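M3DLH protein (Halieaceae bacterium, PDB 7JKA) probably hydrolyses lactone or ester bonds, as a member of the dienelactone hydrolase family, and may also act as a phosphotriesterase. Local coordinates at residues A13-E18 with L32-Q37; K41-V46 with A123-A128. One frame throughout, in Å; residues are numbered along the deposited sequence.

Contact 1: residues A13-E18 with L32-Q37; sequences AMKHRE and LHWDEQ
Trp-34 is sandwiched between two side chains of the neighbouring strand. Over one face of its six-membered ring, Lys-15 CB lies 3.6 Å from Trp-34 CZ2. Over the opposite face, Arg-17 NH1 lies 3.3 Å from Trp-34 CH2. The guanidinium stands steeply on the indole, the planes 69° apart, in a cation-pi contact. Arg-17 NH2 also bonds Gln-118 and makes a salt bridge to Glu-120, and CD2 of Leu-32 packs on one guanidinium face. Trp-34 NE1 points straight at Glu-36 OE1 (2.9 Å), which lies in the indole plane; this bond should keep the ring from turning. On the other face of the sheet, His-16 CB sits over the centre of the His-33 ring. The two imidazoles are near parallel but slid apart. Asp-35 holds CG opposite its backbone N (chi1 179°), which brings OD1 between two backbone amides on opposite faces of the carboxylate: Ala-13 N at 3.0 Å and Gln-37 N at 3.0 Å. The latter closes an Asx turn. Backbone pairs Lys-15 with Trp-34 and Arg-17 with Leu-32 are hydrogen-bonded. This is an antiparallel beta hairpin, formed by strands 14-22 and 27-35 at one edge of the alpha/beta-hydrolase sheet.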
ATOM      1  N   ALA A  13     -15.851 -10.645 -14.688  1.00 24.78           N
ATOM      2  CA  ALA A  13     -15.379 -10.076 -15.949  1.00 27.45           C
ATOM      3  C   ALA A  13     -14.270  -9.075 -15.630  1.00 21.38           C
ATOM      4  O   ALA A  13     -14.446  -7.862 -15.778  1.00 21.85           O
ATOM      5  CB  ALA A  13     -16.515  -9.421 -16.729  1.00 23.14           C
ATOM      6  N   MET A  14     -13.124  -9.597 -15.202  1.00 24.02           N
ATOM      7  CA  MET A  14     -12.022  -8.757 -14.733  1.00 20.95           C
ATOM      8  C   MET A  14     -11.346  -8.075 -15.909  1.00 19.32           C
ATOM      9  O   MET A  14     -11.005  -8.720 -16.906  1.00 22.67           O
ATOM     10  CB  MET A  14     -10.995  -9.591 -13.969  1.00 34.91           C
ATOM     11  CG  MET A  14     -10.928  -9.301 -12.477  1.00 34.60           C
ATOM     12  SD  MET A  14     -12.529  -9.482 -11.693  1.00 32.70           S
ATOM     13  CE  MET A  14     -12.732 -11.249 -11.730  1.00 39.95           C
ATOM     14  N   LYS A  15     -11.158  -6.773 -15.787  1.00 18.10           N
ATOM     15  CA  LYS A  15     -10.553  -5.960 -16.828  1.00 18.21           C
ATOM     16  C   LYS A  15      -9.457  -5.113 -16.214  1.00 16.75           C
ATOM     17  O   LYS A  15      -9.413  -4.915 -15.000  1.00 15.99           O
ATOM     18  CB  LYS A  15     -11.603  -5.056 -17.489  1.00 18.81           C
ATOM     19  CG  LYS A  15     -12.561  -5.848 -18.332  1.00 20.74           C
ATOM     20  CD  LYS A  15     -13.509  -4.989 -19.167  1.00 22.53           C
ATOM     21  CE  LYS A  15     -12.758  -4.085 -20.159  1.00 22.64           C
ATOM     22  NZ  LYS A  15     -12.101  -4.830 -21.255  1.00 24.36           N
ATOM     23  N   HIS A  16      -8.566  -4.621 -17.066  1.00 17.06           N
ATOM     24  CA  HIS A  16      -7.595  -3.639 -16.626  1.00 15.92           C
ATOM     25  C   HIS A  16      -7.389  -2.617 -17.726  1.00 16.55           C
ATOM     26  O   HIS A  16      -7.580  -2.897 -18.915  1.00 19.81           O
ATOM     27  CB  HIS A  16      -6.255  -4.279 -16.216  1.00 19.38           C
ATOM     28  CG  HIS A  16      -5.602  -5.063 -17.310  1.00 33.01           C
ATOM     29  ND1 HIS A  16      -4.432  -4.659 -17.917  1.00 38.96           N
ATOM     30  CD2 HIS A  16      -5.962  -6.220 -17.916  1.00 41.06           C
ATOM     31  CE1 HIS A  16      -4.096  -5.538 -18.843  1.00 44.37           C
ATOM     32  NE2 HIS A  16      -5.008  -6.494 -18.866  1.00 49.83           N
ATOM     33  N   ARG A  17      -6.954  -1.426 -17.305  1.00 17.23           N
ATOM     34  CA  ARG A  17      -6.609  -0.389 -18.266  1.00 19.02           C
ATOM     35  C   ARG A  17      -5.476   0.446 -17.695  1.00 17.69           C
ATOM     36  O   ARG A  17      -5.372   0.650 -16.477  1.00 16.17           O
ATOM     37  CB  ARG A  17      -7.813   0.494 -18.640  1.00 17.53           C
ATOM     38  CG  ARG A  17      -8.313   1.451 -17.571  1.00 16.72           C
ATOM     39  CD  ARG A  17      -9.539   2.197 -18.098  1.00 23.54           C
ATOM     40  NE  ARG A  17     -10.120   3.144 -17.138  1.00 18.48           N
ATOM     41  CZ  ARG A  17     -11.209   2.893 -16.421  1.00 23.20           C
ATOM     42  NH1 ARG A  17     -11.850   1.726 -16.557  1.00 20.50           N
ATOM     43  NH2 ARG A  17     -11.678   3.811 -15.590  1.00 16.99           N
ATOM     44  N   GLU A  18      -4.601   0.886 -18.586  0.53 17.09           N
ATOM     45  CA  GLU A  18      -3.539   1.799 -18.209  0.53 16.28           C
ATOM     46  C   GLU A  18      -4.137   3.146 -17.829  0.53 17.32           C
ATOM     47  O   GLU A  18      -5.079   3.622 -18.469  0.53 21.68           O
ATOM     48  CB  GLU A  18      -2.565   1.954 -19.376  0.53 21.57           C
ATOM     49  CG  GLU A  18      -1.323   2.724 -19.075  0.53 27.98           C
ATOM     50  CD  GLU A  18      -0.302   2.581 -20.181  0.53 37.15           C
ATOM     51  OE1 GLU A  18      -0.297   3.429 -21.096  0.53 35.39           O
ATOM     52  OE2 GLU A  18       0.477   1.605 -20.140  0.53 40.69           O
ATOM     53  N   LEU A  32      -5.505   0.331 -13.651  1.00 13.72           N
ATOM     54  CA  LEU A  32      -6.761   0.138 -12.932  1.00 16.11           C
ATOM     55  C   LEU A  32      -7.295  -1.243 -13.262  1.00 15.94           C
ATOM     56  O   LEU A  32      -7.348  -1.616 -14.437  1.00 14.46           O
ATOM     57  CB  LEU A  32      -7.811   1.196 -13.298  1.00 15.12           C
ATOM     58  CG  LEU A  32      -9.109   1.091 -12.484  1.00 13.06           C
ATOM     59  CD1 LEU A  32      -8.921   1.745 -11.097  1.00 17.37           C
ATOM     60  CD2 LEU A  32     -10.315   1.683 -13.195  1.00 17.66           C
ATOM     61  N   HIS A  33      -7.673  -1.996 -12.226  1.00 12.81           N
ATOM     62  CA  HIS A  33      -8.325  -3.295 -12.350  1.00 15.61           C
ATOM     63  C   HIS A  33      -9.725  -3.204 -11.778  1.00 13.56           C
ATOM     64  O   HIS A  33      -9.924  -2.632 -10.704  1.00 15.33           O
ATOM     65  CB  HIS A  33      -7.531  -4.388 -11.617  1.00 15.93           C
ATOM     66  CG  HIS A  33      -6.210  -4.683 -12.253  1.00 14.62           C
ATOM     67  ND1 HIS A  33      -5.930  -5.891 -12.851  1.00 19.64           N
ATOM     68  CD2 HIS A  33      -5.099  -3.917 -12.398  1.00 15.58           C
ATOM     69  CE1 HIS A  33      -4.707  -5.849 -13.357  1.00 20.56           C
ATOM     70  NE2 HIS A  33      -4.175  -4.673 -13.076  1.00 19.23           N
ATOM     71  N   TRP A  34     -10.703  -3.753 -12.494  1.00 14.38           N
ATOM     72  CA  TRP A  34     -12.073  -3.688 -12.010  1.00 15.06           C
ATOM     73  C   TRP A  34     -12.839  -4.856 -12.611  1.00 16.35           C
ATOM     74  O   TRP A  34     -12.396  -5.480 -13.576  1.00 18.10           O
ATOM     75  CB  TRP A  34     -12.722  -2.332 -12.337  1.00 15.24           C
ATOM     76  CG  TRP A  34     -13.157  -2.182 -13.767  1.00 16.10           C
ATOM     77  CD1 TRP A  34     -14.433  -2.323 -14.238  1.00 18.38           C
ATOM     78  CD2 TRP A  34     -12.337  -1.879 -14.913  1.00 16.74           C
ATOM     79  NE1 TRP A  34     -14.461  -2.123 -15.600  1.00 18.52           N
ATOM     80  CE2 TRP A  34     -13.189  -1.859 -16.040  1.00 18.19           C
ATOM     81  CE3 TRP A  34     -10.963  -1.630 -15.102  1.00 17.16           C
ATOM     82  CZ2 TRP A  34     -12.727  -1.599 -17.328  1.00 21.08           C
ATOM     83  CZ3 TRP A  34     -10.514  -1.384 -16.401  1.00 15.89           C
ATOM     84  CH2 TRP A  34     -11.389  -1.358 -17.487  1.00 18.68           C
ATOM     85  N   ASP A  35     -13.992  -5.154 -12.021  1.00 16.87           N
ATOM     86  CA  ASP A  35     -14.891  -6.183 -12.540  1.00 19.53           C
ATOM     87  C   ASP A  35     -15.975  -5.492 -13.352  1.00 21.59           C
ATOM     88  O   ASP A  35     -16.779  -4.738 -12.797  1.00 21.80           O
ATOM     89  CB  ASP A  35     -15.476  -6.993 -11.381  1.00 21.03           C
ATOM     90  CG  ASP A  35     -16.450  -8.084 -11.822  1.00 24.43           C
ATOM     91  OD1 ASP A  35     -16.666  -8.306 -13.034  1.00 23.89           O
ATOM     92  OD2 ASP A  35     -16.998  -8.734 -10.912  1.00 30.34           O
ATOM     93  N   GLU A  36     -15.988  -5.745 -14.672  1.00 18.82           N
ATOM     94  CA  GLU A  36     -16.954  -5.099 -15.550  1.00 20.19           C
ATOM     95  C   GLU A  36     -18.388  -5.479 -15.196  1.00 25.41           C
ATOM     96  O   GLU A  36     -19.324  -4.751 -15.548  1.00 24.45           O
ATOM     97  CB  GLU A  36     -16.626  -5.451 -17.003  1.00 22.37           C
ATOM     98  CG  GLU A  36     -17.336  -4.594 -18.066  1.00 23.76           C
ATOM     99  CD  GLU A  36     -16.743  -3.180 -18.171  1.00 25.24           C
ATOM    100  OE1 GLU A  36     -16.812  -2.431 -17.184  1.00 24.03           O
ATOM    101  OE2 GLU A  36     -16.249  -2.831 -19.260  1.00 38.51           O
ATOM    102  N   GLN A  37     -18.584  -6.582 -14.477  1.00 21.46           N
ATOM    103  CA  GLN A  37     -19.935  -6.971 -14.097  1.00 24.74           C
ATOM    104  C   GLN A  37     -20.522  -6.117 -12.976  1.00 23.89           C
ATOM    105  O   GLN A  37     -21.741  -6.153 -12.771  1.00 28.83           O
ATOM    106  CB  GLN A  37     -19.955  -8.437 -13.684  1.00 26.45           C
ATOM    107  CG  GLN A  37     -19.722  -9.388 -14.842  1.00 30.96           C
ATOM    108  CD  GLN A  37     -19.980 -10.812 -14.436  1.00 30.20           C
ATOM    109  OE1 GLN A  37     -19.962 -11.130 -13.252  1.00 38.86           O
ATOM    110  NE2 GLN A  37     -20.268 -11.669 -15.403  1.00 34.52           N
TER
HETATM  111  O   HOH W   1      -8.244  -7.184 -13.765  1.00 20.88           O

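Contact 2: residues K41-V46 with A123-A128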
ATOM      1  N   LYS A  41     -21.222   2.228  -8.481  1.00 24.86           N
ATOM      2  CA  LYS A  41     -19.905   2.566  -7.962  1.00 21.14           C
ATOM      3  C   LYS A  41     -19.475   1.586  -6.876  1.00 22.89           C
ATOM      4  O   LYS A  41     -20.286   1.163  -6.045  1.00 26.17           O
ATOM      5  CB  LYS A  41     -19.915   3.993  -7.410  1.00 27.69           C
ATOM      6  CG  LYS A  41     -20.423   5.038  -8.397  1.00 36.85           C
ATOM      7  CD  LYS A  41     -20.093   6.453  -7.924  1.00 35.68           C
ATOM      8  CE  LYS A  41     -19.097   7.119  -8.847  1.00 36.55           C
ATOM      9  NZ  LYS A  41     -19.623   7.238 -10.235  1.00 51.22           N
ATOM     10  N   CYS A  42     -18.203   1.234  -6.879  0.74 19.76           N
ATOM     11  CA  CYS A  42     -17.674   0.284  -5.917  0.74 18.37           C
ATOM     12  C   CYS A  42     -16.517   0.894  -5.138  0.74 19.33           C
ATOM     13  O   CYS A  42     -15.959   1.924  -5.531  0.74 15.91           O
ATOM     14  CB  CYS A  42     -17.212  -0.991  -6.628  0.74 20.40           C
ATOM     15  SG  CYS A  42     -15.873  -0.681  -7.720  0.74 21.62           S
ATOM     16  N   PRO A  43     -16.133   0.285  -4.021  1.00 15.40           N
ATOM     17  CA  PRO A  43     -14.995   0.809  -3.267  1.00 15.93           C
ATOM     18  C   PRO A  43     -13.742   0.819  -4.120  1.00 17.15           C
ATOM     19  O   PRO A  43     -13.516  -0.068  -4.945  1.00 14.36           O
ATOM     20  CB  PRO A  43     -14.865  -0.173  -2.098  1.00 14.04           C
ATOM     21  CG  PRO A  43     -16.242  -0.740  -1.967  1.00 15.77           C
ATOM     22  CD  PRO A  43     -16.736  -0.885  -3.360  1.00 17.62           C
ATOM     23  N   GLY A  44     -12.934   1.845  -3.920  1.00 13.12           N
ATOM     24  CA  GLY A  44     -11.661   1.979  -4.605  1.00 14.80           C
ATOM     25  C   GLY A  44     -10.523   1.659  -3.654  1.00 14.91           C
ATOM     26  O   GLY A  44     -10.550   2.042  -2.475  1.00 13.94           O
ATOM     27  N   VAL A  45      -9.500   0.994  -4.176  1.00 11.44           N
ATOM     28  CA  VAL A  45      -8.312   0.674  -3.394  1.00 11.26           C
ATOM     29  C   VAL A  45      -7.094   1.093  -4.201  1.00 12.67           C
ATOM     30  O   VAL A  45      -6.927   0.650  -5.347  1.00 14.36           O
ATOM     31  CB  VAL A  45      -8.238  -0.830  -3.037  1.00 11.07           C
ATOM     32  CG1 VAL A  45      -7.002  -1.108  -2.138  1.00 12.20           C
ATOM     33  CG2 VAL A  45      -9.523  -1.314  -2.363  1.00 12.61           C
ATOM     34  N   VAL A  46      -6.259   1.964  -3.623  0.53 10.71           N
ATOM     35  CA  VAL A  46      -4.935   2.201  -4.193  0.53 12.87           C
ATOM     36  C   VAL A  46      -4.013   1.094  -3.723  0.53 13.06           C
ATOM     37  O   VAL A  46      -4.017   0.709  -2.544  0.53 11.63           O
ATOM     38  CB  VAL A  46      -4.365   3.568  -3.792  0.53 15.11           C
ATOM     39  CG1 VAL A  46      -2.984   3.763  -4.462  0.53 15.22           C
ATOM     40  CG2 VAL A  46      -5.301   4.663  -4.162  0.53 13.14           C
ATOM     41  N   ALA A 123     -16.316   7.465  -4.166  1.00 15.59           N
ATOM     42  CA  ALA A 123     -15.394   8.305  -3.407  1.00 15.33           C
ATOM     43  C   ALA A 123     -15.613   8.224  -1.902  1.00 15.98           C
ATOM     44  O   ALA A 123     -14.748   8.666  -1.144  1.00 16.05           O
ATOM     45  CB  ALA A 123     -15.530   9.752  -3.876  1.00 18.10           C
ATOM     46  N   ASP A 124     -16.743   7.689  -1.448  1.00 16.06           N
ATOM     47  CA  ASP A 124     -17.001   7.567  -0.023  1.00 17.86           C
ATOM     48  C   ASP A 124     -16.437   6.285   0.570  1.00 19.99           C
ATOM     49  O   ASP A 124     -16.526   6.092   1.789  1.00 18.71           O
ATOM     50  CB  ASP A 124     -18.508   7.633   0.240  1.00 19.24           C
ATOM     51  CG  ASP A 124     -19.124   8.952  -0.228  1.00 27.10           C
ATOM     52  OD1 ASP A 124     -18.464   9.999  -0.081  1.00 30.12           O
ATOM     53  OD2 ASP A 124     -20.255   8.930  -0.751  1.00 27.59           O
ATOM     54  N   ARG A 125     -15.865   5.407  -0.254  1.00 15.89           N
ATOM     55  CA  ARG A 125     -15.416   4.083   0.189  1.00 14.49           C
ATOM     56  C   ARG A 125     -14.051   3.817  -0.431  1.00 14.48           C
ATOM     57  O   ARG A 125     -13.940   3.212  -1.501  1.00 14.65           O
ATOM     58  CB  ARG A 125     -16.435   3.007  -0.189  1.00 15.37           C
ATOM     59  CG  ARG A 125     -17.731   3.067   0.622  1.00 16.21           C
ATOM     60  CD  ARG A 125     -18.633   1.843   0.373  1.00 18.36           C
ATOM     61  NE  ARG A 125     -19.101   1.803  -1.007  1.00 18.04           N
ATOM     62  CZ  ARG A 125     -19.604   0.722  -1.595  1.00 23.70           C
ATOM     63  NH1 ARG A 125     -19.697  -0.415  -0.915  1.00 24.32           N
ATOM     64  NH2 ARG A 125     -20.012   0.784  -2.856  1.00 24.75           N
ATOM     65  N   LEU A 126     -13.003   4.278   0.249  1.00 13.62           N
ATOM     66  CA  LEU A 126     -11.661   4.238  -0.302  1.00 11.65           C
ATOM     67  C   LEU A 126     -10.704   3.577   0.681  1.00 12.75           C
ATOM     68  O   LEU A 126     -10.814   3.756   1.902  1.00 14.61           O
ATOM     69  CB  LEU A 126     -11.148   5.650  -0.631  1.00 12.91           C
ATOM     70  CG  LEU A 126     -11.998   6.432  -1.615  1.00 13.86           C
ATOM     71  CD1 LEU A 126     -11.520   7.856  -1.722  1.00 13.33           C
ATOM     72  CD2 LEU A 126     -11.952   5.788  -3.002  1.00 14.94           C
ATOM     73  N   ALA A 127      -9.750   2.839   0.135  1.00 11.38           N
ATOM     74  CA  ALA A 127      -8.680   2.276   0.949  1.00 11.43           C
ATOM     75  C   ALA A 127      -7.357   2.403   0.220  1.00 13.98           C
ATOM     76  O   ALA A 127      -7.296   2.597  -0.995  1.00 13.30           O
ATOM     77  CB  ALA A 127      -8.947   0.803   1.292  1.00 13.80           C
ATOM     78  N   ALA A 128      -6.280   2.240   0.989  1.00 11.38           N
ATOM     79  CA  ALA A 128      -4.956   2.100   0.411  1.00 11.45           C
ATOM     80  C   ALA A 128      -4.268   0.910   1.040  1.00 13.44           C
ATOM     81  O   ALA A 128      -4.324   0.741   2.258  1.00 13.96           O
ATOM     82  CB  ALA A 128      -4.089   3.360   0.637  1.00 15.47           C
TER
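Gly-44 O accepts a hydrogen bond from Ala-127 N at 2.8 Å, the shortest across these two segments. It belongs to the parallel pairing of strands 42-48 and 126-131, in the central sheet of an alpha/beta-hydrolase fold. Gly-44 N in turn donates to Arg-125 O, and Val-46 N to Ala-127 O. Gly-44 is thus held through both its amide and its carbonyl. CA-H groups add short contacts, such as Val-45 CA to Ala-127 O at 3.2 Å. Helices cover both faces of the pair. Val-45 and Ala-127 meet Phe-246 of helix 232-250, while Val-46 packs on Ala-111, Leu-112 and Leu-115 of helix 101-116. Leu-126 brings its CD2 to 4.1 Å from CA of Gly-44, over the position where a larger residue would carry its CB. Just before Leu-126, the side chain of Arg-125 bends at chi3 (-65°), which turns its guanidinium toward Pro-43. NE forms a salt bridge with Asp-122, and NH1 bonds the carbonyl of Phe-250. Shortening this arginine to an alanine is likely to uncover the Pro-43 ring and leave the Asp-122 carboxylate and the Phe-250 carbonyl without these partners. Pro-43 CG lies 3.6 Å from Arg-125 NH1, over one face of the guanidinium and offset toward its rim.

Contacts 1 and 2 lie in one mixed sheet, their centres about 15 Å apart. They follow in series along the chain: the hairpin of contact 1 closes before strand 42-48 enters contact 2. Apart from adjoining in the sequence, their segments do not touch. Strand 71-74 bridges them, antiparallel to 27-35 and parallel to 42-48. The chain around strand 121-122 reaches both contacts: Glu-120 just before it and Asp-122 within it each take an arginine, one from each contact. Contact 1 lies about 19 Å from the chain centre and contact 2 about 13 Å, both measured between centres. Strand 126-131 leads on to Cys-132, which fits a nucleophile-elbow pattern and is probably the nucleophile; the Ala-128 side chain lies near that elbow without touching it.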